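Local coordinates for NIF3-related protein (Bacillus cereus, PDB 2GX8) that is of unknown function but binds zinc ions at a two-metal site and carries an inserted domain thought to be regulatory, at residues 36-39 with 40-44; 240-243 with 244-248. All blocks are in the same frame, centred on the assembly; numbering follows the deposited sequence.

Contact 1 comes first along the chain. It lies where helix 31-38 runs into the loop that leads to strand 54-56. It closes a short local turn and seats the F38 and Y42 rings beside helices 128-132 and 362-377, in the part of the protein that holds the zinc ions. Contact 2 follows some two hundred residues later, in helix 237-247 and the residue after it. It closes successive helical turns and faces helix 170-182 and strands 150-168 and 255-260. The two are in series, so neither encloses nor crosses the other. The centres of contact 1 and contact 2 are about 23 Å apart, their nearest atoms about 13 Å. Each keeps to its own part of the fold.

Contact 1. Residues 36-39 with 40-44; sequences SLFE and SMYPK
F38 and Y42 form the tight side of this turn. Their rings are close to parallel, with planes at 27°, but so far offset that little of one lies over the other. The centroids are 5.1 Å apart, and the closest atoms, F38 CE2 and Y42 CD1, stand 3.5 Å from each other. CG of F38 is anti to the backbone N (chi1 171°), which swings the ring forward along the chain to Y42. M41 CE comes near F38 CD2. V130 touches both rings, V367 touches F38, and Y42 OH is hydrogen-bonded to Q370, so this side is buried.

The backbone turns around F38 O, which accepts two N-H groups. Y42 N lies 3.0 Å from F38 O, in the carbonyl plane. M41 N lies 3.1 Å from F38 O, well above that plane.

The other side faces solvent, and S40 and K44 are exposed there. S40 OG donates to L37 O at 2.7 Å from above the carbonyl plane. Its chi1 of 66° lets OG reach back to L37. The extended chain of K44 comes back across E39 in a looser contact. K44 NZ makes a long salt bridge of 3.4 Å with E39 OE1, and K44 CE is closer to that oxygen, at 3.2 Å. E39 OE1 is also hydrogen-bonded to Y124 OH, which probably helps fix the carboxylate.

The i+3 and i+4 bonds to F38 O form the turn where helix 31-38 gives way to the loop. Y42, about 10 Å from a zinc ion, is a neighbour and not a ligand of the NIF3-family metal site.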
# COMPACT_ATOMS: atom_id res chain seq x y z
N SER C 36 -3.43 -32.01 -20.23
CA SER C 36 -3.31 -32.80 -19.01
C SER C 36 -2.03 -33.65 -19.02
O SER C 36 -1.45 -33.91 -17.97
CB SER C 36 -4.53 -33.68 -18.81
OG SER C 36 -4.58 -34.14 -17.49
N LEU C 37 -1.58 -34.06 -20.21
CA LEU C 37 -0.34 -34.82 -20.35
C LEU C 37 0.89 -33.92 -20.34
O LEU C 37 1.99 -34.38 -20.05
CB LEU C 37 -0.34 -35.67 -21.62
CG LEU C 37 -1.22 -36.92 -21.62
CD1 LEU C 37 -1.17 -37.62 -22.97
CD2 LEU C 37 -0.79 -37.89 -20.51
N PHE C 38 0.71 -32.65 -20.70
CA PHE C 38 1.81 -31.69 -20.69
C PHE C 38 2.10 -31.30 -19.26
O PHE C 38 3.26 -31.18 -18.86
CB PHE C 38 1.45 -30.41 -21.48
CG PHE C 38 2.45 -29.29 -21.32
CD1 PHE C 38 2.20 -28.21 -20.48
CD2 PHE C 38 3.68 -29.34 -21.99
CE1 PHE C 38 3.14 -27.18 -20.31
CE2 PHE C 38 4.62 -28.32 -21.84
CZ PHE C 38 4.36 -27.24 -20.99
N GLU C 39 1.03 -31.11 -18.49
CA GLU C 39 1.13 -30.71 -17.10
C GLU C 39 1.68 -31.80 -16.19
O GLU C 39 2.07 -31.51 -15.06
CB GLU C 39 -0.20 -30.15 -16.60
CG GLU C 39 -0.53 -28.81 -17.24
CD GLU C 39 -1.91 -28.26 -16.94
OE1 GLU C 39 -2.28 -27.25 -17.57
OE2 GLU C 39 -2.65 -28.85 -16.10
N SER C 40 1.74 -33.03 -16.68
CA SER C 40 2.33 -34.11 -15.90
C SER C 40 3.85 -33.86 -15.82
O SER C 40 4.50 -34.19 -14.83
CB SER C 40 2.05 -35.47 -16.54
OG SER C 40 2.69 -35.61 -17.80
N MET C 41 4.39 -33.25 -16.87
CA MET C 41 5.81 -32.94 -16.94
C MET C 41 6.09 -31.53 -16.41
O MET C 41 7.16 -31.26 -15.88
CB MET C 41 6.29 -33.03 -18.39
CG MET C 41 5.95 -34.34 -19.10
SD MET C 41 6.61 -34.42 -20.79
CE MET C 41 5.71 -33.12 -21.65
N TYR C 42 5.13 -30.63 -16.56
CA TYR C 42 5.33 -29.25 -16.13
C TYR C 42 4.15 -28.77 -15.30
O TYR C 42 3.35 -27.97 -15.79
CB TYR C 42 5.52 -28.35 -17.37
CG TYR C 42 6.75 -28.73 -18.17
CD1 TYR C 42 6.67 -29.55 -19.30
CD2 TYR C 42 8.00 -28.28 -17.77
CE1 TYR C 42 7.81 -29.92 -20.00
CE2 TYR C 42 9.14 -28.63 -18.46
CZ TYR C 42 9.04 -29.44 -19.57
OH TYR C 42 10.22 -29.77 -20.22
N PRO C 43 4.03 -29.25 -14.04
CA PRO C 43 2.90 -28.85 -13.19
C PRO C 43 2.82 -27.36 -12.86
O PRO C 43 3.85 -26.70 -12.74
CB PRO C 43 3.10 -29.69 -11.92
CG PRO C 43 4.49 -30.14 -11.95
CD PRO C 43 4.91 -30.22 -13.37
N LYS C 44 1.59 -26.85 -12.72
CA LYS C 44 1.31 -25.43 -12.44
C LYS C 44 1.76 -24.91 -11.06
O LYS C 44 1.90 -23.71 -10.89
CB LYS C 44 -0.18 -25.12 -12.66
CG LYS C 44 -0.63 -25.10 -14.12
CD LYS C 44 -2.16 -25.01 -14.20
CE LYS C 44 -2.63 -24.79 -15.62
NZ LYS C 44 -4.11 -25.04 -15.82

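Contact 2. Residues 240-243 with 244-248; sequences VIKA and MVTAH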
# COMPACT_ATOMS: atom_id res chain seq x y z
N VAL C 240 -2.36 -41.31 -4.37
CA VAL C 240 -1.88 -42.35 -3.45
C VAL C 240 -2.93 -42.82 -2.42
O VAL C 240 -3.03 -44.02 -2.13
CB VAL C 240 -0.54 -41.93 -2.77
CG1 VAL C 240 -0.20 -42.85 -1.62
CG2 VAL C 240 0.61 -41.88 -3.80
N ILE C 241 -3.70 -41.88 -1.87
CA ILE C 241 -4.78 -42.20 -0.92
C ILE C 241 -5.87 -43.02 -1.63
O ILE C 241 -6.38 -44.00 -1.09
CB ILE C 241 -5.37 -40.91 -0.23
CG1 ILE C 241 -4.31 -40.18 0.61
CG2 ILE C 241 -6.60 -41.21 0.63
CD1 ILE C 241 -3.53 -41.07 1.54
N LYS C 242 -6.22 -42.63 -2.86
CA LYS C 242 -7.25 -43.33 -3.61
C LYS C 242 -6.87 -44.79 -3.91
O LYS C 242 -7.70 -45.69 -3.76
CB LYS C 242 -7.59 -42.58 -4.91
CG LYS C 242 -8.62 -43.29 -5.79
CD LYS C 242 -9.00 -42.50 -7.01
CE LYS C 242 -9.88 -41.32 -6.67
NZ LYS C 242 -10.47 -40.74 -7.90
N ALA C 243 -5.62 -45.01 -4.32
CA ALA C 243 -5.11 -46.35 -4.61
C ALA C 243 -5.05 -47.20 -3.35
O ALA C 243 -5.37 -48.40 -3.35
CB ALA C 243 -3.73 -46.26 -5.23
N MET C 244 -4.64 -46.56 -2.27
CA MET C 244 -4.54 -47.19 -0.97
C MET C 244 -5.93 -47.69 -0.52
O MET C 244 -6.08 -48.87 -0.16
CB MET C 244 -4.04 -46.15 0.01
CG MET C 244 -3.73 -46.64 1.38
SD MET C 244 -3.51 -45.22 2.47
CE MET C 244 -5.20 -44.73 2.77
N VAL C 245 -6.92 -46.79 -0.56
CA VAL C 245 -8.31 -47.10 -0.18
C VAL C 245 -8.91 -48.21 -1.04
O VAL C 245 -9.61 -49.09 -0.54
CB VAL C 245 -9.19 -45.84 -0.20
CG1 VAL C 245 -10.69 -46.19 -0.22
CG2 VAL C 245 -8.87 -44.97 0.98
N THR C 246 -8.63 -48.18 -2.34
CA THR C 246 -9.15 -49.20 -3.24
C THR C 246 -8.64 -50.60 -2.86
O THR C 246 -9.46 -51.56 -2.74
CB THR C 246 -8.81 -48.89 -4.71
OG1 THR C 246 -9.15 -47.54 -5.02
CG2 THR C 246 -9.57 -49.83 -5.65
N ALA C 247 -7.31 -50.68 -2.62
CA ALA C 247 -6.66 -51.96 -2.29
C ALA C 247 -7.05 -52.45 -0.92
O ALA C 247 -7.08 -53.67 -0.66
CB ALA C 247 -5.16 -51.81 -2.37
N HIS C 248 -7.33 -51.50 -0.04
CA HIS C 248 -7.70 -51.81 1.33
C HIS C 248 -9.05 -52.51 1.33
O HIS C 248 -9.99 -52.07 0.66
CB HIS C 248 -7.73 -50.53 2.19
CG HIS C 248 -7.55 -50.77 3.66
ND1 HIS C 248 -8.59 -51.12 4.49
CD2 HIS C 248 -6.44 -50.73 4.44
CE1 HIS C 248 -8.13 -51.28 5.72
NE2 HIS C 248 -6.83 -51.05 5.71
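M244 packs back on the turn of helix before it. Its N donates to V240 O at 3.0 Å, and its side chain runs beside I241. CG is anti to the backbone N (chi1 -174°), and the chain then bends at chi3, 77°. This brings M244 CE to I241 CD1 at 4.2 Å. The two side chains end side by side and share an apolar patch.

V245 comes next, and its N donates to I241 O at 2.9 Å. Branch V245 CG2 points back along the helix and lies 3.4 Å from I241 O. It also makes a looser contact with I241 CG2.

These bonds are the regular i to i+4 pattern of an alpha-helix. Helix 237-247 is amphipathic here, and K242 and T246 are exposed. On the inner side I241 and M244 meet V164 of strand 150-168 and Y255 of strand 255-260. V240 and M244 pack on L180 of helix 170-182, and further along A247 packs on V176 and A179 of the same helix.

T246 adds a side-chain bond to the backbone one. Both T246 N, at 3.0 Å, and T246 OG1, at 2.7 Å, donate to K242 O. They approach from opposite faces of the carbonyl plane. With OG1 beside the backbone N (chi1 -49°), the hydroxyl is turned back toward the preceding turn, and K242 O is gripped twice.

A247 N donates to A243 O at 3.1 Å, the last bond between the two segments. H248 leaves helical geometry, although its N still bonds to M244 O at 2.9 Å. Its ring turns away from residues 240-243 and bonds to F167 O and Y250 N.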